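Local coordinates for CBS domain-containing protein CBSX1, chloroplastic (Arabidopsis thaliana, PDB 4GQV), which is a chloroplast protein built from a pair of CBS domains and probably regulates thioredoxins by binding them, at residues P22-V26 against D27-E31; E119-A122 against K123-E127. All blocks are in the same frame, centred on the assembly; numbering follows the deposited sequence.

Interaction 1 (P22-V26 against D27-E31); sequences PTTTV and DEALE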
loop_
_atom_site.group_PDB
_atom_site.type_symbol
_atom_site.label_atom_id
_atom_site.label_comp_id
_atom_site.label_asym_id
_atom_site.label_seq_id
_atom_site.Cartn_x
_atom_site.Cartn_y
_atom_site.Cartn_z
ATOM N N PRO A 22 3.515 5.097 20.653
ATOM C CA PRO A 22 3.728 6.551 20.547
ATOM C C PRO A 22 5.178 6.966 20.895
ATOM O O PRO A 22 5.576 8.088 20.566
ATOM C CB PRO A 22 2.757 7.132 21.586
ATOM C CG PRO A 22 1.823 6.028 21.933
ATOM C CD PRO A 22 2.558 4.751 21.713
ATOM N N THR A 23 5.929 6.080 21.559
ATOM C CA THR A 23 7.328 6.333 21.936
ATOM C C THR A 23 8.254 6.039 20.774
ATOM O O THR A 23 9.438 6.366 20.824
ATOM C CB THR A 23 7.820 5.440 23.116
ATOM O OG1 THR A 23 7.647 4.051 22.784
ATOM C CG2 THR A 23 7.075 5.763 24.368
ATOM N N THR A 24 7.736 5.380 19.746
ATOM C CA THR A 24 8.560 5.114 18.575
ATOM C C THR A 24 8.921 6.441 17.904
ATOM O O THR A 24 8.074 7.331 17.813
ATOM C CB THR A 24 7.842 4.170 17.628
ATOM O OG1 THR A 24 7.549 2.957 18.334
ATOM C CG2 THR A 24 8.683 3.847 16.404
ATOM N N THR A 25 10.188 6.588 17.496
ATOM C CA THR A 25 10.651 7.785 16.783
ATOM C C THR A 25 10.273 7.697 15.313
ATOM O O THR A 25 10.142 6.598 14.768
ATOM C CB THR A 25 12.200 7.952 16.834
ATOM O OG1 THR A 25 12.824 6.931 16.039
ATOM C CG2 THR A 25 12.733 7.875 18.253
ATOM N N VAL A 26 10.144 8.857 14.674
ATOM C CA VAL A 26 9.788 8.941 13.258
ATOM C C VAL A 26 10.763 8.143 12.403
ATOM O O VAL A 26 10.379 7.576 11.380
ATOM C CB VAL A 26 9.714 10.423 12.780
ATOM C CG1 VAL A 26 9.636 10.523 11.272
ATOM C CG2 VAL A 26 8.528 11.138 13.421
ATOM N N ASP A 27 12.014 8.065 12.844
ATOM C CA ASP A 27 13.042 7.354 12.089
ATOM C C ASP A 27 12.905 5.842 12.255
ATOM O O ASP A 27 13.142 5.068 11.317
ATOM C CB ASP A 27 14.442 7.821 12.504
ATOM C CG ASP A 27 14.650 9.319 12.297
ATOM O OD1 ASP A 27 14.070 9.883 11.337
ATOM O OD2 ASP A 27 15.403 9.934 13.092
ATOM N N GLU A 28 12.516 5.420 13.451
ATOM C CA GLU A 28 12.235 4.007 13.684
ATOM C C GLU A 28 11.056 3.572 12.820
ATOM O O GLU A 28 11.056 2.483 12.253
ATOM C CB GLU A 28 11.875 3.752 15.138
ATOM C CG GLU A 28 12.992 3.849 16.140
ATOM C CD GLU A 28 12.541 3.355 17.500
ATOM O OE1 GLU A 28 12.338 4.190 18.404
ATOM O OE2 GLU A 28 12.364 2.128 17.651
ATOM N N ALA A 29 10.058 4.443 12.722
ATOM C CA ALA A 29 8.841 4.122 11.986
ATOM C C ALA A 29 9.127 4.109 10.490
ATOM O O ALA A 29 8.701 3.203 9.775
ATOM C CB ALA A 29 7.745 5.112 12.326
ATOM N N LEU A 30 9.881 5.102 10.025
ATOM C CA LEU A 30 10.299 5.159 8.627
ATOM C C LEU A 30 11.095 3.915 8.248
ATOM O O LEU A 30 10.914 3.345 7.163
ATOM C CB LEU A 30 11.112 6.426 8.359
ATOM C CG LEU A 30 10.269 7.691 8.187
ATOM C CD1 LEU A 30 11.117 8.949 8.310
ATOM C CD2 LEU A 30 9.555 7.663 6.847
ATOM N N GLU A 31 11.954 3.482 9.163
ATOM C CA GLU A 31 12.706 2.254 8.966
ATOM C C GLU A 31 11.744 1.078 8.821
ATOM O O GLU A 31 11.767 0.364 7.805
ATOM C CB GLU A 31 13.675 2.031 10.131
ATOM C CG GLU A 31 14.887 1.150 9.792
ATOM C CD GLU A 31 16.193 1.688 10.383
ATOM O OE1 GLU A 31 16.235 2.895 10.716
ATOM O OE2 GLU A 31 17.173 0.914 10.512
#
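Thr-25 and Glu-28 grip each other in a capping box at the start of helix 26-36, the first long helix of the CBS 1 repeat. Thr-25 is the N-cap: its OG1 accepts the N-H of Glu-28 at 3.0 Å, satisfying an amide that has no carbonyl one turn earlier within the helix. Threonine suits the place because its short hydroxyl stays close to the backbone; with chi1 at 69°, OG1 sits between the backbone N and the carbonyl carbon of its own residue and faces the first turn. The return bond is weaker: Thr-25 N reaches Glu-28 OE1 at 3.3 Å, long but nearly straight at 173°. Glutamate can make it because its chain runs extended beyond CG, crossing the threonine side chain at about a right angle, and its negative charge is likely to be welcome at the positive end of the helix dipole.

Thr-24 adds an apolar touch. Its chi1 of -58° sets OG1 beside the backbone N, where the hydroxyl meets the amide of Lys-21, and leaves CG2 anti to that N, 3.4 Å from Glu-28 CB. The same threonine touches Val-101 of helix 101-104, as does Ala-29, whose small methyl fits the buried side of the helix and also meets Phe-41 of strand 40-44.

From the cap onward the regular helical bonds begin: Ala-29 N donates to Thr-25 O, and Leu-30 N to Val-26 O. Val-26 and Leu-30 lie side by side, pointing the same way; the valine also packs on Leu-104 and the leucine on Val-152 of the second subunit. Both are apolar, as befits a face between a neighbouring helix and another chain, and they meet through two methyl groups, Val-26 CG1 and Leu-30 CD1, 3.7 Å apart.

Interaction 2 (E119-A122 against K123-E127); sequences EDAA and KILLE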
loop_
_atom_site.group_PDB
_atom_site.type_symbol
_atom_site.label_atom_id
_atom_site.label_comp_id
_atom_site.label_asym_id
_atom_site.label_seq_id
_atom_site.Cartn_x
_atom_site.Cartn_y
_atom_site.Cartn_z
ATOM N N GLU A 119 -18.939 -9.089 6.321
ATOM C CA GLU A 119 -19.588 -8.361 5.229
ATOM C C GLU A 119 -19.717 -6.870 5.516
ATOM O O GLU A 119 -19.693 -6.062 4.603
ATOM C CB GLU A 119 -20.972 -8.950 4.942
ATOM C CG GLU A 119 -21.032 -9.857 3.724
ATOM C CD GLU A 119 -21.219 -9.099 2.420
ATOM O OE1 GLU A 119 -20.202 -8.677 1.818
ATOM O OE2 GLU A 119 -22.387 -8.931 1.992
ATOM N N ASP A 120 -19.877 -6.529 6.789
ATOM C CA ASP A 120 -19.932 -5.140 7.236
ATOM C C ASP A 120 -18.570 -4.481 7.036
ATOM O O ASP A 120 -18.467 -3.403 6.449
ATOM C CB ASP A 120 -20.350 -5.059 8.712
ATOM C CG ASP A 120 -21.733 -5.638 8.963
ATOM O OD1 ASP A 120 -22.549 -5.654 8.029
ATOM O OD2 ASP A 120 -22.007 -6.079 10.096
ATOM N N ALA A 121 -17.532 -5.148 7.532
ATOM C CA ALA A 121 -16.158 -4.742 7.280
ATOM C C ALA A 121 -15.955 -4.544 5.799
ATOM O O ALA A 121 -15.373 -3.569 5.375
ATOM C CB ALA A 121 -15.204 -5.793 7.795
ATOM N N ALA A 122 -16.467 -5.477 5.014
ATOM C CA ALA A 122 -16.302 -5.459 3.578
ATOM C C ALA A 122 -16.966 -4.244 2.993
ATOM O O ALA A 122 -16.368 -3.572 2.175
ATOM C CB ALA A 122 -16.850 -6.721 2.971
ATOM N N LYS A 123 -18.177 -3.935 3.441
ATOM C CA LYS A 123 -18.849 -2.703 3.022
ATOM C C LYS A 123 -17.963 -1.485 3.280
ATOM O O LYS A 123 -17.721 -0.690 2.368
ATOM C CB LYS A 123 -20.195 -2.522 3.733
ATOM C CG LYS A 123 -21.275 -3.480 3.288
ATOM C CD LYS A 123 -22.022 -4.035 4.478
ATOM C CE LYS A 123 -23.149 -4.950 4.069
ATOM N NZ LYS A 123 -23.707 -5.656 5.279
ATOM N N ILE A 124 -17.464 -1.337 4.508
ATOM C CA ILE A 124 -16.633 -0.167 4.783
ATOM C C ILE A 124 -15.426 -0.120 3.856
ATOM O O ILE A 124 -15.202 0.861 3.150
ATOM C CB ILE A 124 -16.131 -0.122 6.230
ATOM C CG1 ILE A 124 -17.314 -0.068 7.198
ATOM C CG2 ILE A 124 -15.229 1.080 6.411
ATOM C CD1 ILE A 124 -18.255 1.056 6.896
ATOM N N LEU A 125 -14.654 -1.196 3.859
ATOM C CA LEU A 125 -13.480 -1.275 3.018
ATOM C C LEU A 125 -13.795 -0.922 1.568
ATOM O O LEU A 125 -13.032 -0.215 0.917
ATOM C CB LEU A 125 -12.856 -2.667 3.094
ATOM C CG LEU A 125 -11.828 -2.935 4.202
ATOM C CD1 LEU A 125 -11.181 -1.633 4.713
ATOM C CD2 LEU A 125 -12.417 -3.746 5.345
ATOM N N LEU A 126 -14.937 -1.384 1.079
ATOM C CA LEU A 126 -15.241 -1.270 -0.341
ATOM C C LEU A 126 -15.992 0.003 -0.731
ATOM O O LEU A 126 -16.224 0.235 -1.903
ATOM C CB LEU A 126 -15.994 -2.515 -0.829
ATOM C CG LEU A 126 -15.268 -3.860 -0.689
ATOM C CD1 LEU A 126 -16.246 -5.025 -0.827
ATOM C CD2 LEU A 126 -14.125 -3.977 -1.687
ATOM N N GLU A 127 -16.369 0.824 0.240
ATOM C CA GLU A 127 -17.128 2.037 -0.054
ATOM C C GLU A 127 -16.455 3.306 0.475
ATOM O O GLU A 127 -17.064 4.374 0.498
ATOM C CB GLU A 127 -18.528 1.944 0.557
ATOM C CG GLU A 127 -19.546 1.140 -0.227
ATOM C CD GLU A 127 -20.878 1.067 0.509
ATOM O OE1 GLU A 127 -21.908 0.712 -0.118
ATOM O OE2 GLU A 127 -20.879 1.372 1.725
#
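Asp-120 and Lys-123 form a salt bridge one turn apart on helix 118-127 of the CBS 2 repeat, with Lys-123 NZ 3.0 Å from Asp-120 OD1. The two side chains run side by side and point the same way. Lysine has the length for this: its chain bends at chi2 (136°) and then continues extended, which lays CD 3.1 Å from Glu-119 O and carries the ammonium back to the carboxylate. Glu-119 OE2 stays 4.8 Å from Lys-123 NZ, too far for a bond but probably a mild electrostatic help. An asparagine in place of Asp-120 would probably leave the lysine ammonium without its charged mate and freer to swing into solvent.

Beneath the ion pair the backbone is plainly helical, with Leu-125 N donating almost straight to Ala-121 O at 2.9 Å. Ala-121 CB and Ala-122 CB each lie 4.2 Å from a leucine methyl, CD2 of Leu-125 and CD1 of Leu-126 respectively; small alanines suit these buried positions. On this inner side Ala-122 and Leu-125 pack on Val-151 of helix 148-156, Leu-125 also meets Ile-146 just after strand 142-145, and Leu-126 reaches Leu-62 of the second subunit.

Interaction 1 comes first along the chain and interaction 2 follows in series, one in each CBS repeat. Their centres are 30 Å apart, with nearest atoms about 21 Å from each other, and they lie on opposite sides of the chain's centre. Residues 22-31 hold the capped start of helix 26-36, residues 119-127 nearly the whole of helix 118-127. The first helix lies against helix 101-104 and strand 40-44, the second against helix 148-156. The repeats are interlocked, since each sheet takes an edge strand, 106-107 or 12-13, from the other part of the chain. Both helices also touch the second subunit, so each repeat contributes one to the dimer of CBS pairs.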